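PDB 1YW4: succinylglutamate desuccinylase from Chromobacterium violaceum, which probably hydrolyses N-succinylglutamate to succinate and glutamate using one zinc ion per subunit, the last step of arginine degradation by the AST pathway. Local coordinates for residues C53-N58 / D104-F109; G57-P62 / G97-N102; V65-L70 / V86-L91; L148-R153 / G216-F221. One frame throughout, in Å; residues are numbered along the deposited sequence.

Interaction 1. Residues C53-N58 / D104-F109; sequences CGVHGN and DMNRLF. With ZN (zinc ion), chain C.
His56 and Asp104 form a histidine-carboxylate hydrogen bond behind the zinc site, where His56 opens the HxxE zinc-binding motif of the AspA/AstE family. One end of the imidazole holds the metal, ND1 lying 2.3 Å from the zinc ion, and the other end gives NE2 to Asp104 OD1 over 2.7 Å. The bond is nearly straight, 166° at the hydrogen, and OD1 lies in the ring plane of His56. From the carboxylate's side the approach is different: the donor arrives from above the plane of Asp104, and ring and carboxylate planes stand 75° apart. Held at both nitrogens, the ring has little freedom to turn.

The tight part is where Val55 packs between the His56 ring of its own segment and the 3-10 turn at Met105 and Asn106. Val55 CG1, anti to its own backbone nitrogen (chi1 161°), sits over the centre of one face of the His56 ring and also meets Asn106 CB at 3.7 Å. The two side chains cross at about a right angle, and Asn106 OD1 accepts a hydrogen bond from Phe198 N. Met105 turns its CB toward Val55 but sends its selenium end away, among side chains of helix 120-137.

The looser side is partly exposed around Asp104, whose OD2 keeps a long, weak ion pair with Arg99 NH2. A single water bridges the backbones of the buried Val55 and Met105, giving a hydrogen to Val55 O at 2.8 Å and accepting one from Met105 N at 3.1 Å.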
loop_
_atom_site.group_PDB
_atom_site.type_symbol
_atom_site.label_atom_id
_atom_site.label_comp_id
_atom_site.label_asym_id
_atom_site.label_seq_id
_atom_site.Cartn_x
_atom_site.Cartn_y
_atom_site.Cartn_z
ATOM N N CYS A 53 -31.377 -2.910 3.004
ATOM C CA CYS A 53 -31.251 -2.374 4.353
ATOM C C CYS A 53 -31.797 -3.404 5.317
ATOM O O CYS A 53 -32.489 -4.330 4.904
ATOM C CB CYS A 53 -32.036 -1.066 4.490
ATOM S SG CYS A 53 -33.788 -1.181 4.084
ATOM N N GLY A 54 -31.482 -3.266 6.598
ATOM C CA GLY A 54 -31.991 -4.236 7.543
ATOM C C GLY A 54 -31.347 -5.607 7.414
ATOM O O GLY A 54 -31.957 -6.600 7.800
ATOM N N VAL A 55 -30.150 -5.686 6.831
ATOM C CA VAL A 55 -29.454 -6.970 6.759
ATOM C C VAL A 55 -29.291 -7.337 8.236
ATOM O O VAL A 55 -29.377 -8.509 8.624
ATOM C CB VAL A 55 -28.069 -6.833 6.075
ATOM C CG1 VAL A 55 -27.185 -8.031 6.413
ATOM C CG2 VAL A 55 -28.254 -6.760 4.554
ATOM N N HIS A 56 -29.062 -6.303 9.045
ATOM C CA HIS A 56 -28.963 -6.424 10.494
ATOM C C HIS A 56 -30.221 -5.685 10.974
ATOM O O HIS A 56 -30.413 -4.504 10.677
ATOM C CB HIS A 56 -27.664 -5.776 10.995
ATOM C CG HIS A 56 -26.444 -6.570 10.646
ATOM N ND1 HIS A 56 -25.276 -5.988 10.204
ATOM C CD2 HIS A 56 -26.236 -7.906 10.610
ATOM C CE1 HIS A 56 -24.403 -6.932 9.904
ATOM N NE2 HIS A 56 -24.961 -8.106 10.140
ATOM N N GLY A 57 -31.100 -6.408 11.663
ATOM C CA GLY A 57 -32.362 -5.846 12.123
ATOM C C GLY A 57 -32.367 -4.680 13.090
ATOM O O GLY A 57 -33.390 -4.002 13.225
ATOM N N ASN A 58 -31.245 -4.429 13.756
ATOM C CA ASN A 58 -31.161 -3.336 14.725
ATOM C C ASN A 58 -30.628 -2.039 14.115
ATOM O O ASN A 58 -30.546 -1.026 14.801
ATOM C CB ASN A 58 -30.266 -3.755 15.901
ATOM C CG ASN A 58 -28.843 -4.043 15.468
ATOM O OD1 ASN A 58 -28.619 -4.753 14.494
ATOM N ND2 ASN A 58 -27.874 -3.497 16.196
ATOM N N ASP A 104 -25.400 -14.245 11.708
ATOM C CA ASP A 104 -25.225 -12.959 11.034
ATOM C C ASP A 104 -25.446 -13.154 9.529
ATOM O O ASP A 104 -24.642 -13.807 8.856
ATOM C CB ASP A 104 -23.800 -12.434 11.287
ATOM C CG ASP A 104 -23.578 -11.021 10.754
ATOM O OD1 ASP A 104 -24.158 -10.666 9.707
ATOM O OD2 ASP A 104 -22.797 -10.270 11.376
HETATM N N MSE A 105 -26.527 -12.590 9.003
HETATM C CA MSE A 105 -26.819 -12.742 7.587
HETATM C C MSE A 105 -25.717 -12.189 6.705
HETATM O O MSE A 105 -25.465 -12.722 5.624
HETATM C CB MSE A 105 -28.151 -12.083 7.228
HETATM C CG MSE A 105 -28.587 -12.322 5.779
HETATM SE SE MSE A 105 -30.425 -11.793 5.476
HETATM C CE MSE A 105 -31.275 -13.270 6.381
ATOM N N ASN A 106 -25.037 -11.134 7.142
ATOM C CA ASN A 106 -23.986 -10.622 6.283
ATOM C C ASN A 106 -22.724 -11.461 6.342
ATOM O O ASN A 106 -21.633 -11.009 5.999
ATOM C CB ASN A 106 -23.672 -9.155 6.555
ATOM C CG ASN A 106 -23.399 -8.399 5.262
ATOM O OD1 ASN A 106 -23.857 -8.819 4.198
ATOM N ND2 ASN A 106 -22.670 -7.292 5.343
ATOM N N ARG A 107 -22.895 -12.694 6.794
ATOM C CA ARG A 107 -21.810 -13.658 6.833
ATOM C C ARG A 107 -22.339 -14.883 6.081
ATOM O O ARG A 107 -21.663 -15.908 5.995
ATOM C CB ARG A 107 -21.467 -14.048 8.272
ATOM C CG ARG A 107 -20.742 -12.984 9.072
ATOM C CD ARG A 107 -20.348 -13.534 10.428
ATOM N NE ARG A 107 -19.549 -14.754 10.290
ATOM C CZ ARG A 107 -19.324 -15.620 11.273
ATOM N NH1 ARG A 107 -18.585 -16.701 11.053
ATOM N NH2 ARG A 107 -19.847 -15.407 12.476
ATOM N N LEU A 108 -23.552 -14.773 5.538
ATOM C CA LEU A 108 -24.162 -15.892 4.814
ATOM C C LEU A 108 -24.290 -15.731 3.298
ATOM O O LEU A 108 -24.850 -16.604 2.621
ATOM C CB LEU A 108 -25.535 -16.205 5.403
ATOM C CG LEU A 108 -25.523 -16.792 6.820
ATOM C CD1 LEU A 108 -26.949 -16.908 7.324
ATOM C CD2 LEU A 108 -24.838 -18.168 6.811
ATOM N N PHE A 109 -23.792 -14.620 2.766
ATOM C CA PHE A 109 -23.835 -14.394 1.330
ATOM C C PHE A 109 -22.599 -15.008 0.663
ATOM O O PHE A 109 -21.764 -15.625 1.331
ATOM C CB PHE A 109 -23.922 -12.894 1.014
ATOM C CG PHE A 109 -25.239 -12.270 1.395
ATOM C CD1 PHE A 109 -25.368 -11.547 2.582
ATOM C CD2 PHE A 109 -26.358 -12.420 0.566
ATOM C CE1 PHE A 109 -26.594 -10.977 2.949
ATOM C CE2 PHE A 109 -27.593 -11.859 0.919
ATOM C CZ PHE A 109 -27.713 -11.136 2.114
HETATM ZN ZN ZN C . -24.498 -3.854 9.813
HETATM O O HOH W 1 -28.392 -10.495 10.269
HETATM O O HOH W 2 -22.909 -2.417 10.730
#

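Interaction 2. Residues G57-P62 / G97-N102; sequences GNETAP and GVRYGN. With ZN (zinc ion), chain C.
The zinc-binding loop of the HxxE motif, carrying Glu59, runs here beside the loop that carries Arg99. Glu59 grips the metal with both carboxylate oxygens, OE1 at 2.3 Å and OE2 at 2.4 Å from the zinc ion. OE2 also lies 3.4 Å from Arg99 NH1, approaching the guanidinium obliquely with the carboxylate and guanidinium planes 59° apart, and a water that accepts from NH1 and donates weakly to OE2 fills the same corner. Arg99 reaches this point because its chain is extended from CG to NE, which carries the guanidinium past the backbone contact and toward the metal.

The backbones come very close at Gly57: with no side chain in the way, its CA lies 3.0 Å from Val98 O. Gly57 N makes a weak hydrogen bond of 3.4 Å to Arg99 O. Next to it Asn58 packs onto the same turn, its CB near Gly97 O and its OD1 only 3.1 Å from Arg99 CA and 3.5 Å from Arg99 CB. Chi1 of 62° sets Asn58 CG between its backbone nitrogen and carbonyl carbon, which brings OD1 against the base of the arginine, the two side chains crossing at a slant.

Gly97 ends helix 91-96 in a Schellman motif, so the second loop starts directly at a helix C terminus. Farther on, Gly101 N and Asn102 N bond to the carboxylate of Glu121 in helix 120-137. The other loop leads from strand 48-53 into helix 61-75, where Ala61 and Pro62 rest on Thr150 of strand 143-151.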
loop_
_atom_site.group_PDB
_atom_site.type_symbol
_atom_site.label_atom_id
_atom_site.label_comp_id
_atom_site.label_asym_id
_atom_site.label_seq_id
_atom_site.Cartn_x
_atom_site.Cartn_y
_atom_site.Cartn_z
ATOM N N GLY A 57 -31.100 -6.408 11.663
ATOM C CA GLY A 57 -32.362 -5.846 12.123
ATOM C C GLY A 57 -32.367 -4.680 13.090
ATOM O O GLY A 57 -33.390 -4.002 13.225
ATOM N N ASN A 58 -31.245 -4.429 13.756
ATOM C CA ASN A 58 -31.161 -3.336 14.725
ATOM C C ASN A 58 -30.628 -2.039 14.115
ATOM O O ASN A 58 -30.546 -1.026 14.801
ATOM C CB ASN A 58 -30.266 -3.755 15.901
ATOM C CG ASN A 58 -28.843 -4.043 15.468
ATOM O OD1 ASN A 58 -28.619 -4.753 14.494
ATOM N ND2 ASN A 58 -27.874 -3.497 16.196
ATOM N N GLU A 59 -30.270 -2.066 12.832
ATOM C CA GLU A 59 -29.740 -0.870 12.157
ATOM C C GLU A 59 -30.892 -0.268 11.352
ATOM O O GLU A 59 -30.965 -0.404 10.133
ATOM C CB GLU A 59 -28.562 -1.280 11.267
ATOM C CG GLU A 59 -27.699 -2.337 11.963
ATOM C CD GLU A 59 -26.452 -2.746 11.207
ATOM O OE1 GLU A 59 -26.375 -2.501 9.982
ATOM O OE2 GLU A 59 -25.548 -3.335 11.852
ATOM N N THR A 60 -31.774 0.427 12.068
ATOM C CA THR A 60 -32.991 0.990 11.498
ATOM C C THR A 60 -32.934 2.323 10.761
ATOM O O THR A 60 -33.800 2.596 9.942
ATOM C CB THR A 60 -34.077 1.085 12.584
ATOM O OG1 THR A 60 -33.773 2.159 13.487
ATOM C CG2 THR A 60 -34.139 -0.213 13.363
ATOM N N ALA A 61 -31.935 3.152 11.037
ATOM C CA ALA A 61 -31.844 4.439 10.362
ATOM C C ALA A 61 -31.990 4.289 8.840
ATOM O O ALA A 61 -32.873 4.902 8.234
ATOM C CB ALA A 61 -30.516 5.139 10.707
ATOM N N PRO A 62 -31.135 3.470 8.196
ATOM C CA PRO A 62 -31.268 3.321 6.740
ATOM C C PRO A 62 -32.647 2.814 6.314
ATOM O O PRO A 62 -33.151 3.169 5.244
ATOM C CB PRO A 62 -30.151 2.336 6.382
ATOM C CG PRO A 62 -29.112 2.592 7.448
ATOM C CD PRO A 62 -29.981 2.703 8.696
ATOM N N GLY A 97 -36.038 -6.418 16.290
ATOM C CA GLY A 97 -35.120 -5.379 16.715
ATOM C C GLY A 97 -33.738 -5.902 17.075
ATOM O O GLY A 97 -33.001 -5.271 17.840
ATOM N N VAL A 98 -33.372 -7.052 16.520
ATOM C CA VAL A 98 -32.071 -7.643 16.811
ATOM C C VAL A 98 -31.169 -7.699 15.575
ATOM O O VAL A 98 -31.650 -7.642 14.454
ATOM C CB VAL A 98 -32.244 -9.068 17.370
ATOM C CG1 VAL A 98 -33.078 -9.022 18.656
ATOM C CG2 VAL A 98 -32.929 -9.951 16.340
ATOM N N ARG A 99 -29.861 -7.811 15.797
ATOM C CA ARG A 99 -28.900 -7.878 14.703
ATOM C C ARG A 99 -29.204 -9.105 13.844
ATOM O O ARG A 99 -29.208 -9.032 12.610
ATOM C CB ARG A 99 -27.480 -7.955 15.260
ATOM C CG ARG A 99 -26.378 -7.871 14.219
ATOM C CD ARG A 99 -25.008 -7.982 14.879
ATOM N NE ARG A 99 -23.920 -8.022 13.908
ATOM C CZ ARG A 99 -23.413 -6.951 13.308
ATOM N NH1 ARG A 99 -23.892 -5.744 13.573
ATOM N NH2 ARG A 99 -22.419 -7.089 12.444
ATOM N N TYR A 100 -29.460 -10.231 14.508
ATOM C CA TYR A 100 -29.801 -11.482 13.831
ATOM C C TYR A 100 -30.387 -12.468 14.830
ATOM O O TYR A 100 -30.231 -12.299 16.037
ATOM C CB TYR A 100 -28.572 -12.083 13.144
ATOM C CG TYR A 100 -27.381 -12.342 14.044
ATOM C CD1 TYR A 100 -27.366 -13.416 14.932
ATOM C CD2 TYR A 100 -26.260 -11.516 13.990
ATOM C CE1 TYR A 100 -26.256 -13.660 15.742
ATOM C CE2 TYR A 100 -25.149 -11.744 14.790
ATOM C CZ TYR A 100 -25.151 -12.819 15.662
ATOM O OH TYR A 100 -24.040 -13.065 16.440
ATOM N N GLY A 101 -31.070 -13.490 14.325
ATOM C CA GLY A 101 -31.671 -14.472 15.204
ATOM C C GLY A 101 -30.761 -15.643 15.528
ATOM O O GLY A 101 -30.552 -15.968 16.694
ATOM N N ASN A 102 -30.208 -16.270 14.497
ATOM C CA ASN A 102 -29.342 -17.425 14.683
ATOM C C ASN A 102 -27.926 -17.208 14.179
ATOM O O ASN A 102 -26.966 -17.632 14.817
ATOM C CB ASN A 102 -29.947 -18.631 13.964
ATOM C CG ASN A 102 -31.321 -18.975 14.473
ATOM O OD1 ASN A 102 -32.197 -19.384 13.705
ATOM N ND2 ASN A 102 -31.524 -18.821 15.775
HETATM ZN ZN ZN C . -24.498 -3.854 9.813
HETATM O O HOH W 3 -22.292 -3.626 12.843
HETATM O O HOH W 2 -22.909 -2.417 10.730
#

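Interaction 3. Residues V65-L70 / V86-L91; sequences VVDGML and VMFANL
Val86 and the pair Val66 and Leu70 reach toward each other, tip to tip, where helix 61-75 packs against strand 83-88. The helix is the connection in a beta-alpha-beta unit, between strands 48-53 and 83-88, which lie parallel and adjacent. Over these short segments the axes pass 10.3 Å apart, with the N-to-C directions at 136°.

The bump from the strand is the forked end of Val86, and the hollow is the groove between two side chains one helical turn apart. CG1 of Val86 presses on Val66 CG1 at 3.5 Å, the tightest point of the contact, while CG2 of Val86 meets Leu70 CD2 at 3.7 Å. Leu70 fits back in turn: its CD1 settles between both Val86 methyls, 3.9 Å from CG1 and 4.0 Å from CG2. Val66 can present CG1 because this methyl is anti to the backbone nitrogen, with chi1 at 170°.

Phe88 closes one end of the groove. Its ring leans in toward the helix and brings CZ within 4.1 Å of Leu70 CD1, an oblique approach. One face of the ring is occupied by CG1 of Val86, set off toward the rim, so valine and phenylalanine of the strand form one continuous surface. Beyond CZ stands Asp67, whose carboxylate is turned to other partners, Leu8 N and Ser6 OG near the N terminus.

Among these side chains the grip is methyl on methyl and methyl on ring; cohesion thus comes from close fit and burial of apolar surface, with little demand on exact direction.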
loop_
_atom_site.group_PDB
_atom_site.type_symbol
_atom_site.label_atom_id
_atom_site.label_comp_id
_atom_site.label_asym_id
_atom_site.label_seq_id
_atom_site.Cartn_x
_atom_site.Cartn_y
_atom_site.Cartn_z
ATOM N N VAL A 65 -35.068 5.710 6.152
ATOM C CA VAL A 65 -34.730 6.567 5.015
ATOM C C VAL A 65 -35.213 5.949 3.703
ATOM O O VAL A 65 -35.743 6.643 2.832
ATOM C CB VAL A 65 -33.210 6.816 4.917
ATOM C CG1 VAL A 65 -32.877 7.544 3.603
ATOM C CG2 VAL A 65 -32.748 7.653 6.102
ATOM N N VAL A 66 -35.032 4.640 3.563
ATOM C CA VAL A 66 -35.485 3.964 2.357
ATOM C C VAL A 66 -37.008 4.000 2.306
ATOM O O VAL A 66 -37.593 4.399 1.300
ATOM C CB VAL A 66 -35.020 2.492 2.320
ATOM C CG1 VAL A 66 -35.714 1.747 1.180
ATOM C CG2 VAL A 66 -33.510 2.437 2.131
ATOM N N ASP A 67 -37.647 3.599 3.397
ATOM C CA ASP A 67 -39.102 3.582 3.448
ATOM C C ASP A 67 -39.709 4.957 3.136
ATOM O O ASP A 67 -40.741 5.045 2.470
ATOM C CB ASP A 67 -39.576 3.085 4.815
ATOM C CG ASP A 67 -41.049 2.739 4.829
ATOM O OD1 ASP A 67 -41.488 1.952 3.956
ATOM O OD2 ASP A 67 -41.769 3.247 5.712
ATOM N N GLY A 68 -39.070 6.020 3.618
ATOM C CA GLY A 68 -39.560 7.361 3.350
ATOM C C GLY A 68 -39.541 7.668 1.858
ATOM O O GLY A 68 -40.482 8.258 1.323
HETATM N N MSE A 69 -38.466 7.261 1.190
HETATM C CA MSE A 69 -38.319 7.471 -0.241
HETATM C C MSE A 69 -39.409 6.721 -0.997
HETATM O O MSE A 69 -39.998 7.262 -1.916
HETATM C CB MSE A 69 -36.955 6.980 -0.737
HETATM C CG MSE A 69 -35.755 7.765 -0.242
HETATM SE SE MSE A 69 -34.145 7.280 -1.220
HETATM C CE MSE A 69 -33.960 5.462 -0.603
ATOM N N LEU A 70 -39.672 5.474 -0.613
ATOM C CA LEU A 70 -40.703 4.687 -1.289
ATOM C C LEU A 70 -42.082 5.327 -1.148
ATOM O O LEU A 70 -42.866 5.357 -2.097
ATOM C CB LEU A 70 -40.732 3.261 -0.738
ATOM C CG LEU A 70 -39.442 2.476 -0.998
ATOM C CD1 LEU A 70 -39.486 1.115 -0.297
ATOM C CD2 LEU A 70 -39.257 2.314 -2.505
ATOM N N VAL A 86 -35.827 -2.675 -3.881
ATOM C CA VAL A 86 -35.604 -2.425 -2.464
ATOM C C VAL A 86 -35.751 -3.740 -1.706
ATOM O O VAL A 86 -36.703 -4.500 -1.930
ATOM C CB VAL A 86 -36.621 -1.421 -1.877
ATOM C CG1 VAL A 86 -36.432 -1.312 -0.370
ATOM C CG2 VAL A 86 -36.431 -0.041 -2.519
HETATM N N MSE A 87 -34.793 -4.001 -0.824
HETATM C CA MSE A 87 -34.815 -5.203 -0.014
HETATM C C MSE A 87 -34.713 -4.926 1.480
HETATM O O MSE A 87 -33.737 -4.341 1.945
HETATM C CB MSE A 87 -33.659 -6.124 -0.379
HETATM C CG MSE A 87 -33.722 -6.742 -1.736
HETATM SE SE MSE A 87 -32.214 -7.897 -2.004
HETATM C CE MSE A 87 -32.988 -9.253 -3.091
ATOM N N PHE A 88 -35.746 -5.308 2.222
ATOM C CA PHE A 88 -35.732 -5.201 3.676
ATOM C C PHE A 88 -35.228 -6.627 3.929
ATOM O O PHE A 88 -36.007 -7.577 3.980
ATOM C CB PHE A 88 -37.151 -4.990 4.211
ATOM C CG PHE A 88 -37.743 -3.654 3.836
ATOM C CD1 PHE A 88 -38.854 -3.578 3.004
ATOM C CD2 PHE A 88 -37.145 -2.472 4.268
ATOM C CE1 PHE A 88 -39.356 -2.339 2.601
ATOM C CE2 PHE A 88 -37.639 -1.222 3.869
ATOM C CZ PHE A 88 -38.743 -1.157 3.037
ATOM N N ALA A 89 -33.911 -6.746 4.055
ATOM C CA ALA A 89 -33.217 -8.026 4.162
ATOM C C ALA A 89 -33.570 -9.057 5.211
ATOM O O ALA A 89 -34.054 -10.142 4.874
ATOM C CB ALA A 89 -31.717 -7.782 4.169
ATOM N N ASN A 90 -33.309 -8.753 6.471
ATOM C CA ASN A 90 -33.603 -9.709 7.519
ATOM C C ASN A 90 -34.896 -9.298 8.205
ATOM O O ASN A 90 -34.870 -8.643 9.241
ATOM C CB ASN A 90 -32.449 -9.746 8.526
ATOM C CG ASN A 90 -32.453 -11.005 9.357
ATOM O OD1 ASN A 90 -33.505 -11.596 9.588
ATOM N ND2 ASN A 90 -31.277 -11.422 9.816
ATOM N N LEU A 91 -36.030 -9.695 7.631
ATOM C CA LEU A 91 -37.336 -9.325 8.181
ATOM C C LEU A 91 -37.576 -9.711 9.631
ATOM O O LEU A 91 -38.038 -8.889 10.429
ATOM C CB LEU A 91 -38.460 -9.906 7.322
ATOM C CG LEU A 91 -38.718 -9.227 5.974
ATOM C CD1 LEU A 91 -39.696 -10.087 5.167
ATOM C CD2 LEU A 91 -39.279 -7.824 6.189
#

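Interaction 4. Residues L148-R153 / G216-F221; sequences LHTAIR and GKARPF. With ZN (zinc ion), chain C.
Peptide planes are the flat groups joining Ala151 to Gly216 and Ala218. Ala151 N meets Gly216 O at 2.8 Å in the carbonyl plane. Ala218 N reaches Ala151 O over the same length but from above, 60° out of that carbonyl's plane. Lys217 CA adds a CA-H...O contact to the same oxygen. Close by, the guanidinium of Arg219 gives NH2, nearly in its own plane, to Ala218 O. The imidazole of His149 is held at both nitrogens: ND1 binds the zinc ion at 2.3 Å and NE2 hydrogen-bonds to Asp147 OD2.

The two backbone bonds straddle Lys217 and make a short parallel bridge, beside which Ile152 CD1 rests on Ala218 CB at 3.8 Å. Thr150 turns OG1 between its backbone nitrogen and carbonyl carbon (chi1 46°), alongside Ala218 CA and within 3.2 Å of a water that accepts from Arg219 N and also lies close to Lys217 O. Thr150 O accepts from the zinc-bound water at 2.7 Å.

A histidine near the end of a central strand, completing the zinc site begun by His56 and Glu59, with the probable active-site Glu214 on the adjacent strand, is the arrangement of M14-type zinc hydrolases.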
loop_
_atom_site.group_PDB
_atom_site.type_symbol
_atom_site.label_atom_id
_atom_site.label_comp_id
_atom_site.label_asym_id
_atom_site.label_seq_id
_atom_site.Cartn_x
_atom_site.Cartn_y
_atom_site.Cartn_z
ATOM N N LEU A 148 -26.965 -0.656 2.902
ATOM C CA LEU A 148 -26.980 0.332 3.979
ATOM C C LEU A 148 -26.944 -0.230 5.402
ATOM O O LEU A 148 -27.795 -1.022 5.778
ATOM C CB LEU A 148 -28.218 1.216 3.808
ATOM C CG LEU A 148 -28.526 1.611 2.359
ATOM C CD1 LEU A 148 -29.724 2.572 2.297
ATOM C CD2 LEU A 148 -27.291 2.274 1.761
ATOM N N HIS A 149 -25.971 0.229 6.188
ATOM C CA HIS A 149 -25.786 -0.228 7.558
ATOM C C HIS A 149 -25.536 0.924 8.534
ATOM O O HIS A 149 -25.256 2.054 8.127
ATOM C CB HIS A 149 -24.565 -1.164 7.633
ATOM C CG HIS A 149 -24.726 -2.451 6.884
ATOM N ND1 HIS A 149 -24.848 -3.669 7.516
ATOM C CD2 HIS A 149 -24.755 -2.715 5.555
ATOM C CE1 HIS A 149 -24.942 -4.629 6.614
ATOM N NE2 HIS A 149 -24.889 -4.076 5.415
ATOM N N THR A 150 -25.670 0.629 9.823
ATOM C CA THR A 150 -25.341 1.570 10.895
ATOM C C THR A 150 -24.656 0.659 11.913
ATOM O O THR A 150 -24.653 -0.563 11.743
ATOM C CB THR A 150 -26.568 2.318 11.521
ATOM O OG1 THR A 150 -27.633 1.404 11.797
ATOM C CG2 THR A 150 -27.050 3.435 10.583
ATOM N N ALA A 151 -24.057 1.228 12.953
ATOM C CA ALA A 151 -23.343 0.404 13.924
ATOM C C ALA A 151 -23.372 0.961 15.338
ATOM O O ALA A 151 -23.598 2.145 15.533
ATOM C CB ALA A 151 -21.878 0.228 13.471
ATOM N N ILE A 152 -23.149 0.089 16.322
ATOM C CA ILE A 152 -23.133 0.490 17.726
ATOM C C ILE A 152 -21.810 1.185 18.043
ATOM O O ILE A 152 -21.799 2.256 18.642
ATOM C CB ILE A 152 -23.280 -0.728 18.672
ATOM C CG1 ILE A 152 -24.684 -1.330 18.566
ATOM C CG2 ILE A 152 -22.999 -0.308 20.117
ATOM C CD1 ILE A 152 -24.938 -2.105 17.291
ATOM N N ARG A 153 -20.696 0.570 17.651
ATOM C CA ARG A 153 -19.369 1.147 17.902
ATOM C C ARG A 153 -19.163 2.342 16.977
ATOM O O ARG A 153 -19.409 2.250 15.773
ATOM C CB ARG A 153 -18.271 0.102 17.656
ATOM C CG ARG A 153 -16.836 0.602 17.895
ATOM C CD ARG A 153 -15.797 -0.447 17.511
ATOM N NE ARG A 153 -15.973 -1.702 18.244
ATOM C CZ ARG A 153 -15.735 -1.849 19.542
ATOM N NH1 ARG A 153 -15.303 -0.818 20.261
ATOM N NH2 ARG A 153 -15.924 -3.028 20.120
ATOM N N GLY A 216 -23.733 5.502 10.072
ATOM C CA GLY A 216 -23.791 6.099 11.394
ATOM C C GLY A 216 -24.097 5.188 12.575
ATOM O O GLY A 216 -23.792 3.989 12.571
ATOM N N LYS A 217 -24.725 5.768 13.593
ATOM C CA LYS A 217 -25.059 5.056 14.826
ATOM C C LYS A 217 -26.322 4.207 14.754
ATOM O O LYS A 217 -27.339 4.638 14.210
ATOM C CB LYS A 217 -25.201 6.069 15.972
ATOM C CG LYS A 217 -24.030 7.046 16.097
ATOM C CD LYS A 217 -24.351 8.187 17.050
ATOM C CE LYS A 217 -23.212 9.204 17.137
ATOM N NZ LYS A 217 -23.527 10.303 18.105
ATOM N N ALA A 218 -26.253 3.005 15.321
ATOM C CA ALA A 218 -27.403 2.109 15.338
ATOM C C ALA A 218 -28.380 2.574 16.416
ATOM O O ALA A 218 -27.977 2.914 17.530
ATOM C CB ALA A 218 -26.961 0.677 15.614
ATOM N N ARG A 219 -29.661 2.591 16.068
ATOM C CA ARG A 219 -30.714 3.023 16.976
ATOM C C ARG A 219 -32.016 2.348 16.570
ATOM O O ARG A 219 -32.207 2.005 15.405
ATOM C CB ARG A 219 -30.901 4.548 16.897
ATOM C CG ARG A 219 -29.795 5.384 17.530
ATOM C CD ARG A 219 -30.044 5.574 19.020
ATOM N NE ARG A 219 -29.108 6.517 19.623
ATOM C CZ ARG A 219 -27.796 6.327 19.704
ATOM N NH1 ARG A 219 -27.030 7.244 20.271
ATOM N NH2 ARG A 219 -27.250 5.216 19.231
ATOM N N PRO A 220 -32.925 2.138 17.530
ATOM C CA PRO A 220 -34.207 1.498 17.218
ATOM C C PRO A 220 -35.111 2.481 16.473
ATOM O O PRO A 220 -34.821 3.679 16.422
ATOM C CB PRO A 220 -34.745 1.132 18.596
ATOM C CG PRO A 220 -34.266 2.284 19.425
ATOM C CD PRO A 220 -32.835 2.472 18.963
ATOM N N PHE A 221 -36.191 1.972 15.882
ATOM C CA PHE A 221 -37.135 2.822 15.153
ATOM C C PHE A 221 -37.640 3.958 16.048
ATOM O O PHE A 221 -37.937 3.743 17.223
ATOM C CB PHE A 221 -38.342 2.001 14.671
ATOM C CG PHE A 221 -38.024 1.019 13.573
ATOM C CD1 PHE A 221 -37.677 1.461 12.301
ATOM C CD2 PHE A 221 -38.090 -0.350 13.811
ATOM C CE1 PHE A 221 -37.397 0.546 11.273
ATOM C CE2 PHE A 221 -37.812 -1.272 12.797
ATOM C CZ PHE A 221 -37.466 -0.825 11.526
HETATM ZN ZN ZN C . -24.498 -3.854 9.813
HETATM O O HOH W 4 -29.812 3.252 13.182
HETATM O O HOH W 2 -22.909 -2.417 10.730
#

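Following the chain, strand 48-53 runs into the zinc loop, from which interactions 1 and 2 both start, sharing Gly57 and Asn58. Helix 61-75 then returns the chain to strand 83-88, and interaction 3 closes this innermost loop. Residues 97-102 close the next loop as interaction 2, and 104-109 the outer one as interaction 1, so interaction 3 is nested within both. Interaction 4 follows in series, joining the end of strand 143-151 to the chain leaving strand 209-215. Interactions 1, 2 and 4 each bring one residue to the same zinc ion; interaction 3 lies farther from the metal, Val66's side chain being about 13 Å from the zinc ion, and touches interaction 4 where Val66 meets Leu148.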